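2,3-dimethylmalate lyase (Aspergillus niger, PDB 3FA4) is a magnesium-binding enzyme of the phosphoenolpyruvate phosphomutase family, built on a TIM-barrel type of fold. Local coordinates at residues B[113-118]-B[160-165]; B[155-160]-B[182-187]; B[20-25]-B[39-44]. One frame throughout, in Å; residues are numbered along the deposited sequence.

Contact 1 of 3, residues B[113-118]-B[160-165]; sequences HIEDQV and RTDSLQ
Glu115 and Arg160 lie side by side and point the same way, with the carboxylate stacked on the guanidinium group at only 7° between their planes. Glu115 OE1 sits over one face of that group, 3.5 Å from Arg160 NE, so the attraction is between charges and no N-H is aimed at the oxygen. The N-H groups of NE and NH2 go to Asp162 instead: Arg160 grips it side-on, NE reaching Asp162 OD2 at 3.0 Å within the guanidinium plane while NH2 takes OD1 on its syn lone pair. Held at its edge by one acid and covered on a face by another, the guanidinium is fixed in rotation, and its charge probably eases the closeness of Glu115 and Asp162. Lys129 adds a second positive partner to Asp162 OD1, and Gln117 NE2 donates to Glu115 OE2 at 2.8 Å.

These residues stand at the C-terminal ends of the neighbouring parallel strands 111-114 and 156-161, the end at which TIM-barrel enzymes keep their active sites; the magnesium ion lies about 4 Å from the Glu115 side chain.

Alongside this network, Asp116 binds the other segment with both carboxylate oxygens. Its CG is turned between the backbone N and the carbonyl carbon (chi1 52°), which lets OD1 receive the N-H of Asp162 at 2.8 Å, almost straight at 177°, and OD2 receive Thr161 OG1. Arg175 of helix 169-181 forms a salt bridge to the same OD2. Thr161 OG1 in turn accepts from Ser163 N, 3.3 Å away, closing an ST turn. A parallel-strand backbone bond runs from Arg160 N to Ile114 O at 3.0 Å, and His113, whose ND1 comes to within 4.0 Å of Arg160 CD, directs NE2 to the hydroxyl of Tyr43.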
ATOM      1  N   HIS B 113       2.178  12.436 -17.918  1.00 32.80           N
ATOM      2  CA  HIS B 113       1.449  13.673 -18.250  1.00 35.37           C
ATOM      3  C   HIS B 113       0.602  14.272 -17.119  1.00 35.70           C
ATOM      4  O   HIS B 113       0.056  13.545 -16.354  1.00 36.38           O
ATOM      5  CB  HIS B 113       0.635  13.605 -19.568  1.00 35.13           C
ATOM      6  CG  HIS B 113      -0.226  12.394 -19.713  1.00 35.82           C
ATOM      7  ND1 HIS B 113      -1.468  12.267 -19.093  1.00 35.68           N
ATOM      8  CD2 HIS B 113      -0.047  11.261 -20.439  1.00 32.97           C
ATOM      9  CE1 HIS B 113      -2.001  11.095 -19.412  1.00 31.31           C
ATOM     10  NE2 HIS B 113      -1.164  10.465 -20.230  1.00 36.76           N
ATOM     11  N   ILE B 114       0.476  15.602 -17.106  1.00 37.24           N
ATOM     12  CA  ILE B 114      -0.368  16.376 -16.142  1.00 37.22           C
ATOM     13  C   ILE B 114      -1.326  17.324 -16.898  1.00 36.77           C
ATOM     14  O   ILE B 114      -0.897  18.024 -17.807  1.00 35.73           O
ATOM     15  CB  ILE B 114       0.537  17.143 -15.109  1.00 38.12           C
ATOM     16  CG1 ILE B 114       0.707  16.277 -13.872  1.00 38.42           C
ATOM     17  CG2 ILE B 114      -0.054  18.501 -14.667  1.00 34.40           C
ATOM     18  CD1 ILE B 114       1.622  16.822 -13.013  1.00 41.87           C
ATOM     19  N   GLU B 115      -2.609  17.279 -16.562  1.00 36.15           N
ATOM     20  CA  GLU B 115      -3.649  17.958 -17.343  1.00 37.57           C
ATOM     21  C   GLU B 115      -4.317  19.141 -16.612  1.00 38.22           C
ATOM     22  O   GLU B 115      -4.036  19.393 -15.398  1.00 40.21           O
ATOM     23  CB  GLU B 115      -4.706  16.950 -17.856  1.00 37.45           C
ATOM     24  CG  GLU B 115      -5.531  16.322 -16.783  1.00 39.07           C
ATOM     25  CD  GLU B 115      -6.143  14.941 -17.144  1.00 39.72           C
ATOM     26  OE1 GLU B 115      -5.404  13.968 -17.350  1.00 37.23           O
ATOM     27  OE2 GLU B 115      -7.403  14.784 -17.077  1.00 43.37           O
ATOM     28  N   ASP B 116      -5.181  19.883 -17.341  1.00 37.35           N
ATOM     29  CA  ASP B 116      -5.749  21.154 -16.847  1.00 36.52           C
ATOM     30  C   ASP B 116      -7.196  21.027 -16.250  1.00 36.35           C
ATOM     31  O   ASP B 116      -7.869  22.030 -15.961  1.00 34.72           O
ATOM     32  CB  ASP B 116      -5.640  22.240 -17.931  1.00 36.21           C
ATOM     33  CG  ASP B 116      -6.216  21.803 -19.241  1.00 35.92           C
ATOM     34  OD1 ASP B 116      -6.572  20.607 -19.362  1.00 38.91           O
ATOM     35  OD2 ASP B 116      -6.318  22.639 -20.148  1.00 35.83           O
ATOM     36  N   GLN B 117      -7.615  19.783 -16.035  1.00 36.63           N
ATOM     37  CA  GLN B 117      -8.899  19.494 -15.442  1.00 40.14           C
ATOM     38  C   GLN B 117      -8.877  19.726 -13.937  1.00 40.96           C
ATOM     39  O   GLN B 117      -7.807  19.898 -13.335  1.00 41.57           O
ATOM     40  CB  GLN B 117      -9.347  18.060 -15.760  1.00 40.57           C
ATOM     41  CG  GLN B 117      -9.602  17.796 -17.248  1.00 42.95           C
ATOM     42  CD  GLN B 117     -10.532  16.612 -17.466  1.00 44.60           C
ATOM     43  OE1 GLN B 117     -11.726  16.738 -17.369  1.00 44.75           O
ATOM     44  NE2 GLN B 117      -9.978  15.475 -17.773  1.00 47.57           N
ATOM     45  N   VAL B 118     -10.076  19.791 -13.363  1.00 42.04           N
ATOM     46  CA  VAL B 118     -10.267  19.878 -11.919  1.00 43.04           C
ATOM     47  C   VAL B 118     -10.012  18.474 -11.365  1.00 43.27           C
ATOM     48  O   VAL B 118     -10.212  17.466 -12.059  1.00 41.85           O
ATOM     49  CB  VAL B 118     -11.671  20.375 -11.554  1.00 42.51           C
ATOM     50  CG1 VAL B 118     -11.833  20.419 -10.055  1.00 47.06           C
ATOM     51  CG2 VAL B 118     -11.855  21.769 -12.038  1.00 41.28           C
ATOM     52  N   ARG B 160      -0.542  18.183 -20.823  1.00 34.82           N
ATOM     53  CA  ARG B 160      -1.762  17.846 -21.498  1.00 34.25           C
ATOM     54  C   ARG B 160      -2.832  18.919 -21.264  1.00 33.49           C
ATOM     55  O   ARG B 160      -2.936  19.500 -20.171  1.00 33.21           O
ATOM     56  CB  ARG B 160      -2.235  16.496 -20.957  1.00 35.05           C
ATOM     57  CG  ARG B 160      -3.556  16.096 -21.470  1.00 33.54           C
ATOM     58  CD  ARG B 160      -3.887  14.768 -20.984  1.00 36.68           C
ATOM     59  NE  ARG B 160      -5.321  14.640 -20.829  1.00 36.24           N
ATOM     60  CZ  ARG B 160      -5.990  13.499 -20.925  1.00 33.43           C
ATOM     61  NH1 ARG B 160      -5.355  12.367 -21.145  1.00 31.23           N
ATOM     62  NH2 ARG B 160      -7.298  13.503 -20.763  1.00 31.99           N
ATOM     63  N   THR B 161      -3.619  19.159 -22.301  1.00 33.18           N
ATOM     64  CA  THR B 161      -4.758  20.015 -22.216  1.00 33.83           C
ATOM     65  C   THR B 161      -6.009  19.361 -22.733  1.00 35.10           C
ATOM     66  O   THR B 161      -6.046  18.746 -23.824  1.00 34.76           O
ATOM     67  CB  THR B 161      -4.555  21.415 -22.791  1.00 35.52           C
ATOM     68  OG1 THR B 161      -5.720  22.195 -22.537  1.00 34.04           O
ATOM     69  CG2 THR B 161      -4.144  21.433 -24.334  1.00 34.33           C
ATOM     70  N   ASP B 162      -7.022  19.416 -21.851  1.00 34.99           N
ATOM     71  CA  ASP B 162      -8.310  18.830 -22.158  1.00 35.65           C
ATOM     72  C   ASP B 162      -9.285  19.894 -22.585  1.00 35.75           C
ATOM     73  O   ASP B 162     -10.495  19.643 -22.562  1.00 35.85           O
ATOM     74  CB  ASP B 162      -8.836  18.032 -20.970  1.00 34.92           C
ATOM     75  CG  ASP B 162      -8.034  16.773 -20.742  1.00 35.23           C
ATOM     76  OD1 ASP B 162      -8.293  15.736 -21.379  1.00 39.13           O
ATOM     77  OD2 ASP B 162      -7.100  16.831 -19.965  1.00 36.84           O
ATOM     78  N   SER B 163      -8.765  21.068 -22.980  1.00 35.50           N
ATOM     79  CA  SER B 163      -9.636  22.250 -23.280  1.00 35.73           C
ATOM     80  C   SER B 163     -10.245  22.329 -24.659  1.00 36.06           C
ATOM     81  O   SER B 163     -11.090  23.167 -24.856  1.00 36.98           O
ATOM     82  CB  SER B 163      -8.924  23.557 -23.001  1.00 35.76           C
ATOM     83  OG  SER B 163      -7.830  23.692 -23.864  1.00 35.54           O
ATOM     84  N   LEU B 164      -9.856  21.460 -25.598  1.00 36.59           N
ATOM     85  CA  LEU B 164     -10.357  21.569 -26.997  1.00 37.14           C
ATOM     86  C   LEU B 164     -11.887  21.657 -27.169  1.00 37.44           C
ATOM     87  O   LEU B 164     -12.433  22.646 -27.627  1.00 37.70           O
ATOM     88  CB  LEU B 164      -9.774  20.444 -27.880  1.00 36.25           C
ATOM     89  CG  LEU B 164      -9.967  20.455 -29.388  1.00 36.53           C
ATOM     90  CD1 LEU B 164      -9.389  21.702 -30.029  1.00 34.37           C
ATOM     91  CD2 LEU B 164      -9.304  19.240 -30.003  1.00 36.65           C
ATOM     92  N   GLN B 165     -12.586  20.582 -26.883  1.00 39.18           N
ATOM     93  CA  GLN B 165     -14.067  20.603 -26.959  1.00 40.75           C
ATOM     94  C   GLN B 165     -14.728  21.754 -26.177  1.00 40.13           C
ATOM     95  O   GLN B 165     -15.712  22.333 -26.658  1.00 40.79           O
ATOM     96  CB  GLN B 165     -14.618  19.271 -26.445  1.00 41.58           C
ATOM     97  CG  GLN B 165     -14.063  18.888 -25.056  1.00 43.74           C
ATOM     98  CD  GLN B 165     -15.118  18.120 -24.321  1.00 49.61           C
ATOM     99  OE1 GLN B 165     -15.771  17.247 -24.939  1.00 54.35           O
ATOM    100  NE2 GLN B 165     -15.383  18.476 -23.045  1.00 44.84           N
TER

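Contact 2 of 3, residues B[155-160]-B[182-187]; sequences IVVIAR and AGADVG
Four hydrogen bonds join Val157 and Ala159 to the residues from Asp185 to Val186, and three of them are backbone to backbone. Val157 O is gripped twice, by Asp185 N at 2.7 Å in the carbonyl plane and by Val186 N at 3.3 Å, a longer and more bent bond. Further along, Ala159 N gives Val186 O a nearly straight bond of 2.8 Å (172°). The fourth bond uses a side chain: Asp185 OD2 turns its anti lone pair to Val157 N, 2.8 Å away, so a side-chain oxygen takes the Val157 N-H just before segment 182-187 becomes strand. With CG beside its own backbone N (chi1 -54°), Asp185 brings OD2 to this N-H and close to Val156 CA. The other oxygen, OD1, forms a salt bridge with Arg10 of helix 5-13, so each end of the carboxylate has its own task.

The apolar contacts fall on two sides of the sheet. Ile158 and Val186 run side by side on one, Ile158 CG2 being 3.9 Å from Val186 CB, and Val156 CG1 meets Val186 CG2 at 3.8 Å; Leu13 of helix 5-13 packs against both valines. On the other side the methyl groups of Ala159 and Ala184 touch at 3.6 Å, with helix 134-151 reaching Tyr137 to the first and Ile141 to the second.

Gly183, at positive phi, ends the preceding helix in a Schellman motif and swings the chain back toward the sheet. Strand 156-161, helix 169-181 and parallel strand 186-189 form a beta-alpha-beta crossover, the repeating element of a TIM barrel.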
ATOM      1  N   ILE B 155      13.141  13.105 -15.387  1.00 34.14           N
ATOM      2  CA  ILE B 155      11.814  12.699 -15.773  1.00 33.72           C
ATOM      3  C   ILE B 155      11.287  13.782 -16.758  1.00 34.78           C
ATOM      4  O   ILE B 155      11.544  14.956 -16.556  1.00 34.02           O
ATOM      5  CB  ILE B 155      10.886  12.442 -14.495  1.00 34.32           C
ATOM      6  CG1 ILE B 155       9.635  11.601 -14.894  1.00 33.58           C
ATOM      7  CG2 ILE B 155      10.562  13.744 -13.816  1.00 28.08           C
ATOM      8  CD1 ILE B 155       8.860  11.026 -13.783  1.00 33.50           C
ATOM      9  N   VAL B 156      10.601  13.341 -17.824  1.00 34.96           N
ATOM     10  CA  VAL B 156      10.018  14.145 -18.907  1.00 34.23           C
ATOM     11  C   VAL B 156       8.594  14.626 -18.532  1.00 34.77           C
ATOM     12  O   VAL B 156       7.729  13.836 -18.292  1.00 35.89           O
ATOM     13  CB  VAL B 156      10.117  13.315 -20.277  1.00 34.17           C
ATOM     14  CG1 VAL B 156       9.257  13.878 -21.408  1.00 33.56           C
ATOM     15  CG2 VAL B 156      11.574  13.228 -20.751  1.00 31.18           C
ATOM     16  N   VAL B 157       8.386  15.932 -18.429  1.00 35.32           N
ATOM     17  CA  VAL B 157       7.083  16.502 -18.114  1.00 36.53           C
ATOM     18  C   VAL B 157       6.257  16.720 -19.379  1.00 36.45           C
ATOM     19  O   VAL B 157       6.612  17.507 -20.257  1.00 37.67           O
ATOM     20  CB  VAL B 157       7.190  17.801 -17.251  1.00 36.44           C
ATOM     21  CG1 VAL B 157       5.837  18.242 -16.837  1.00 37.36           C
ATOM     22  CG2 VAL B 157       7.977  17.493 -15.963  1.00 35.76           C
ATOM     23  N   ILE B 158       5.170  15.971 -19.499  1.00 35.94           N
ATOM     24  CA  ILE B 158       4.261  16.175 -20.610  1.00 33.45           C
ATOM     25  C   ILE B 158       3.108  17.043 -20.148  1.00 34.52           C
ATOM     26  O   ILE B 158       2.549  16.716 -19.128  1.00 36.28           O
ATOM     27  CB  ILE B 158       3.773  14.866 -21.207  1.00 32.80           C
ATOM     28  CG1 ILE B 158       4.985  13.912 -21.462  1.00 29.51           C
ATOM     29  CG2 ILE B 158       2.961  15.195 -22.440  1.00 31.05           C
ATOM     30  CD1 ILE B 158       4.720  12.601 -22.199  1.00 29.25           C
ATOM     31  N   ALA B 159       2.812  18.148 -20.866  1.00 33.90           N
ATOM     32  CA  ALA B 159       1.714  19.063 -20.568  1.00 33.91           C
ATOM     33  C   ALA B 159       0.504  18.697 -21.442  1.00 34.16           C
ATOM     34  O   ALA B 159       0.528  18.813 -22.641  1.00 35.21           O
ATOM     35  CB  ALA B 159       2.150  20.544 -20.779  1.00 32.08           C
ATOM     36  N   ARG B 160      -0.542  18.183 -20.823  1.00 34.82           N
ATOM     37  CA  ARG B 160      -1.762  17.846 -21.498  1.00 34.25           C
ATOM     38  C   ARG B 160      -2.832  18.919 -21.264  1.00 33.49           C
ATOM     39  O   ARG B 160      -2.936  19.500 -20.171  1.00 33.21           O
ATOM     40  CB  ARG B 160      -2.235  16.496 -20.957  1.00 35.05           C
ATOM     41  CG  ARG B 160      -3.556  16.096 -21.470  1.00 33.54           C
ATOM     42  CD  ARG B 160      -3.887  14.768 -20.984  1.00 36.68           C
ATOM     43  NE  ARG B 160      -5.321  14.640 -20.829  1.00 36.24           N
ATOM     44  CZ  ARG B 160      -5.990  13.499 -20.925  1.00 33.43           C
ATOM     45  NH1 ARG B 160      -5.355  12.367 -21.145  1.00 31.23           N
ATOM     46  NH2 ARG B 160      -7.298  13.503 -20.763  1.00 31.99           N
ATOM     47  N   ALA B 182       6.704  27.368 -19.122  1.00 32.37           N
ATOM     48  CA  ALA B 182       6.910  27.134 -17.692  1.00 32.21           C
ATOM     49  C   ALA B 182       7.772  25.905 -17.518  1.00 32.54           C
ATOM     50  O   ALA B 182       8.039  25.518 -16.423  1.00 33.43           O
ATOM     51  CB  ALA B 182       5.581  27.034 -16.939  1.00 31.94           C
ATOM     52  N   GLY B 183       8.249  25.336 -18.629  1.00 32.80           N
ATOM     53  CA  GLY B 183       9.237  24.286 -18.617  1.00 32.76           C
ATOM     54  C   GLY B 183       8.866  22.883 -19.098  1.00 33.82           C
ATOM     55  O   GLY B 183       9.748  22.040 -19.200  1.00 34.06           O
ATOM     56  N   ALA B 184       7.584  22.606 -19.370  1.00 34.57           N
ATOM     57  CA  ALA B 184       7.146  21.257 -19.793  1.00 35.36           C
ATOM     58  C   ALA B 184       7.923  20.832 -21.049  1.00 35.49           C
ATOM     59  O   ALA B 184       8.308  21.689 -21.883  1.00 34.47           O
ATOM     60  CB  ALA B 184       5.636  21.232 -20.072  1.00 34.94           C
ATOM     61  N   ASP B 185       8.132  19.518 -21.200  1.00 35.35           N
ATOM     62  CA  ASP B 185       9.042  19.039 -22.269  1.00 35.86           C
ATOM     63  C   ASP B 185       8.284  18.619 -23.563  1.00 35.26           C
ATOM     64  O   ASP B 185       8.849  18.562 -24.668  1.00 34.94           O
ATOM     65  CB  ASP B 185       9.900  17.853 -21.774  1.00 35.69           C
ATOM     66  CG  ASP B 185      10.665  18.159 -20.505  1.00 35.74           C
ATOM     67  OD1 ASP B 185      11.612  18.943 -20.591  1.00 33.83           O
ATOM     68  OD2 ASP B 185      10.371  17.568 -19.419  1.00 36.83           O
ATOM     69  N   VAL B 186       7.019  18.296 -23.406  1.00 33.28           N
ATOM     70  CA  VAL B 186       6.216  17.765 -24.502  1.00 33.73           C
ATOM     71  C   VAL B 186       4.826  18.339 -24.352  1.00 34.48           C
ATOM     72  O   VAL B 186       4.326  18.530 -23.180  1.00 34.65           O
ATOM     73  CB  VAL B 186       6.132  16.207 -24.421  1.00 32.91           C
ATOM     74  CG1 VAL B 186       5.313  15.628 -25.538  1.00 32.13           C
ATOM     75  CG2 VAL B 186       7.551  15.604 -24.383  1.00 35.09           C
ATOM     76  N   GLY B 187       4.189  18.620 -25.491  1.00 35.02           N
ATOM     77  CA  GLY B 187       2.750  18.961 -25.485  1.00 33.46           C
ATOM     78  C   GLY B 187       1.781  17.903 -25.958  1.00 33.94           C
ATOM     79  O   GLY B 187       2.044  17.193 -26.903  1.00 32.63           O
TER

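Contact 3 of 3, residues B[20-25]-B[39-44]; sequences IVAPGV and FDALYM
Strands 20-25 and 42-44 run parallel at a 40° angle, their axes 4.4 Å apart at closest, and are laced together by Tyr43 N to Pro23 O (2.9 Å) and Val25 N to Tyr43 O (2.8 Å).

Pro23 lies on the Phe39 ring in a CH-pi contact, its CG 3.9 Å from the ring centroid and 20° off the normal, while Val21 CG1 comes to CE2 of the same ring. Met254 and Lys258 of a second subunit pack against Pro23 and Phe39, respectively, placing this corner at a subunit interface. With helix 28-37 between them, the two strands make a beta-alpha-beta unit of the barrel, and that helix covers Leu42 and Val25, whose CG2 stands 4.2 Å from Leu42 CB.

On the side of Tyr43, Ala41 CB touches both Ile20 CG2 (3.7 Å) and Ala22 CB (3.8 Å). Before the pairing starts, a water bridges Val21 O, to which it donates, and Asp40 N. Gly24 pairs with Tyr43 and adds a CA-H...O contact to its carbonyl. The Tyr43 ring, swung out by chi1 of 170°, brings its edge to Gly24 CA.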
ATOM      1  N   ILE B  20       8.790   7.886 -30.886  1.00 36.51           N
ATOM      2  CA  ILE B  20       8.440   7.001 -29.756  1.00 36.95           C
ATOM      3  C   ILE B  20       7.031   6.386 -29.920  1.00 37.40           C
ATOM      4  O   ILE B  20       6.057   7.107 -30.118  1.00 37.36           O
ATOM      5  CB  ILE B  20       8.566   7.782 -28.416  1.00 36.68           C
ATOM      6  CG1 ILE B  20      10.000   8.299 -28.271  1.00 38.98           C
ATOM      7  CG2 ILE B  20       8.206   6.892 -27.186  1.00 35.33           C
ATOM      8  CD1 ILE B  20      10.123   9.735 -28.164  1.00 41.93           C
ATOM      9  N   VAL B  21       6.958   5.052 -29.869  1.00 36.51           N
ATOM     10  CA  VAL B  21       5.755   4.317 -30.156  1.00 35.36           C
ATOM     11  C   VAL B  21       5.519   3.551 -28.896  1.00 35.54           C
ATOM     12  O   VAL B  21       6.333   2.724 -28.531  1.00 35.74           O
ATOM     13  CB  VAL B  21       5.870   3.324 -31.387  1.00 35.30           C
ATOM     14  CG1 VAL B  21       4.541   2.518 -31.523  1.00 35.29           C
ATOM     15  CG2 VAL B  21       6.181   4.065 -32.665  1.00 32.35           C
ATOM     16  N   ALA B  22       4.420   3.837 -28.223  1.00 34.58           N
ATOM     17  CA  ALA B  22       4.268   3.331 -26.928  1.00 34.58           C
ATOM     18  C   ALA B  22       2.874   2.760 -26.757  1.00 35.40           C
ATOM     19  O   ALA B  22       1.915   3.506 -26.586  1.00 35.14           O
ATOM     20  CB  ALA B  22       4.606   4.395 -25.892  1.00 35.23           C
ATOM     21  N   PRO B  23       2.738   1.405 -26.823  1.00 35.67           N
ATOM     22  CA  PRO B  23       1.426   0.861 -26.612  1.00 35.96           C
ATOM     23  C   PRO B  23       0.936   1.034 -25.202  1.00 36.49           C
ATOM     24  O   PRO B  23       1.729   0.998 -24.219  1.00 36.18           O
ATOM     25  CB  PRO B  23       1.606  -0.619 -27.005  1.00 34.96           C
ATOM     26  CG  PRO B  23       2.926  -0.874 -26.713  1.00 34.56           C
ATOM     27  CD  PRO B  23       3.676   0.320 -27.160  1.00 36.59           C
ATOM     28  N   GLY B  24      -0.372   1.183 -25.086  1.00 36.13           N
ATOM     29  CA  GLY B  24      -0.952   1.357 -23.759  1.00 35.85           C
ATOM     30  C   GLY B  24      -1.039   0.020 -23.035  1.00 37.38           C
ATOM     31  O   GLY B  24      -1.666  -0.953 -23.525  1.00 38.57           O
ATOM     32  N   VAL B  25      -0.394  -0.038 -21.875  1.00 36.85           N
ATOM     33  CA  VAL B  25      -0.439  -1.171 -20.949  1.00 36.02           C
ATOM     34  C   VAL B  25      -0.984  -0.727 -19.564  1.00 36.20           C
ATOM     35  O   VAL B  25      -1.092   0.461 -19.285  1.00 36.92           O
ATOM     36  CB  VAL B  25       0.901  -1.899 -20.831  1.00 35.32           C
ATOM     37  CG1 VAL B  25       1.375  -2.341 -22.175  1.00 33.96           C
ATOM     38  CG2 VAL B  25       1.929  -1.116 -19.957  1.00 34.70           C
ATOM     39  N   PHE B  39       8.231  -3.833 -28.430  1.00 36.12           N
ATOM     40  CA  PHE B  39       8.080  -2.372 -28.219  1.00 36.09           C
ATOM     41  C   PHE B  39       9.193  -1.789 -27.360  1.00 37.10           C
ATOM     42  O   PHE B  39       9.595  -2.438 -26.398  1.00 37.01           O
ATOM     43  CB  PHE B  39       6.683  -2.070 -27.677  1.00 35.81           C
ATOM     44  CG  PHE B  39       5.658  -2.239 -28.704  1.00 35.86           C
ATOM     45  CD1 PHE B  39       4.890  -3.354 -28.741  1.00 36.48           C
ATOM     46  CD2 PHE B  39       5.555  -1.307 -29.738  1.00 38.55           C
ATOM     47  CE1 PHE B  39       3.977  -3.530 -29.779  1.00 35.76           C
ATOM     48  CE2 PHE B  39       4.658  -1.474 -30.769  1.00 37.48           C
ATOM     49  CZ  PHE B  39       3.862  -2.590 -30.777  1.00 37.26           C
ATOM     50  N   ASP B  40       9.760  -0.636 -27.782  1.00 37.87           N
ATOM     51  CA  ASP B  40      10.829   0.087 -27.061  1.00 37.98           C
ATOM     52  C   ASP B  40      10.337   1.209 -26.109  1.00 37.74           C
ATOM     53  O   ASP B  40      11.139   2.080 -25.723  1.00 36.16           O
ATOM     54  CB  ASP B  40      11.754   0.785 -28.013  1.00 38.08           C
ATOM     55  CG  ASP B  40      12.637  -0.153 -28.778  1.00 43.75           C
ATOM     56  OD1 ASP B  40      13.041  -1.257 -28.299  1.00 44.92           O
ATOM     57  OD2 ASP B  40      12.990   0.270 -29.907  1.00 51.36           O
ATOM     58  N   ALA B  41       9.040   1.209 -25.804  1.00 36.19           N
ATOM     59  CA  ALA B  41       8.443   2.192 -24.919  1.00 35.52           C
ATOM     60  C   ALA B  41       7.073   1.668 -24.554  1.00 35.19           C
ATOM     61  O   ALA B  41       6.468   0.959 -25.343  1.00 34.98           O
ATOM     62  CB  ALA B  41       8.328   3.540 -25.630  1.00 35.29           C
ATOM     63  N   LEU B  42       6.590   1.989 -23.352  1.00 35.87           N
ATOM     64  CA  LEU B  42       5.260   1.608 -22.977  1.00 34.40           C
ATOM     65  C   LEU B  42       4.540   2.848 -22.430  1.00 35.39           C
ATOM     66  O   LEU B  42       5.164   3.850 -22.070  1.00 35.67           O
ATOM     67  CB  LEU B  42       5.288   0.521 -21.928  1.00 34.31           C
ATOM     68  CG  LEU B  42       6.103  -0.744 -22.077  1.00 34.67           C
ATOM     69  CD1 LEU B  42       6.309  -1.365 -20.718  1.00 30.72           C
ATOM     70  CD2 LEU B  42       5.471  -1.739 -23.140  1.00 34.40           C
ATOM     71  N   TYR B  43       3.214   2.776 -22.395  1.00 34.30           N
ATOM     72  CA  TYR B  43       2.433   3.849 -21.873  1.00 33.77           C
ATOM     73  C   TYR B  43       1.545   3.241 -20.821  1.00 33.43           C
ATOM     74  O   TYR B  43       0.754   2.398 -21.176  1.00 33.41           O
ATOM     75  CB  TYR B  43       1.580   4.527 -23.000  1.00 33.08           C
ATOM     76  CG  TYR B  43       0.582   5.481 -22.472  1.00 30.03           C
ATOM     77  CD1 TYR B  43       0.969   6.672 -21.832  1.00 27.21           C
ATOM     78  CD2 TYR B  43      -0.749   5.160 -22.507  1.00 32.71           C
ATOM     79  CE1 TYR B  43       0.034   7.547 -21.277  1.00 30.18           C
ATOM     80  CE2 TYR B  43      -1.712   6.020 -21.924  1.00 30.67           C
ATOM     81  CZ  TYR B  43      -1.320   7.178 -21.319  1.00 30.57           C
ATOM     82  OH  TYR B  43      -2.307   7.967 -20.815  1.00 33.56           O
ATOM     83  N   MET B  44       1.631   3.703 -19.564  1.00 32.88           N
ATOM     84  CA  MET B  44       0.673   3.271 -18.535  1.00 33.99           C
ATOM     85  C   MET B  44      -0.549   4.069 -18.584  1.00 35.32           C
ATOM     86  O   MET B  44      -0.540   5.249 -18.200  1.00 37.61           O
ATOM     87  CB  MET B  44       1.253   3.400 -17.135  1.00 33.04           C
ATOM     88  CG  MET B  44       0.392   2.773 -16.106  1.00 33.94           C
ATOM     89  SD  MET B  44       0.881   3.116 -14.432  1.00 35.61           S
ATOM     90  CE  MET B  44      -0.041   4.671 -14.124  1.00 34.89           C
TER
HETATM   91  O   HOH W   1       8.225   1.098 -29.659  1.00 35.86           O

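Overall arrangement
All three contacts join neighbouring strands of one eight-stranded parallel sheet, in keeping with a TIM-barrel fold. Contact 3 comes first along the chain and closes before the others open; contacts 1 and 2 cross, their segments alternating. Those two share strand 156-161 and Arg160, with centres about 13 Å apart, and meet through a probable hydrogen bond between Ile114 N and Ile158 O. Contact 3 lies with its centre about 17 Å from that of contact 2 and 21 Å from that of contact 1, yet Tyr43 OH probably bonds to His113 NE2, linking strands 42-44 and 111-114 across the intervening strand 83-86, at whose C-terminal end Asp86 and, just beyond it, Asp88 hold the magnesium ion.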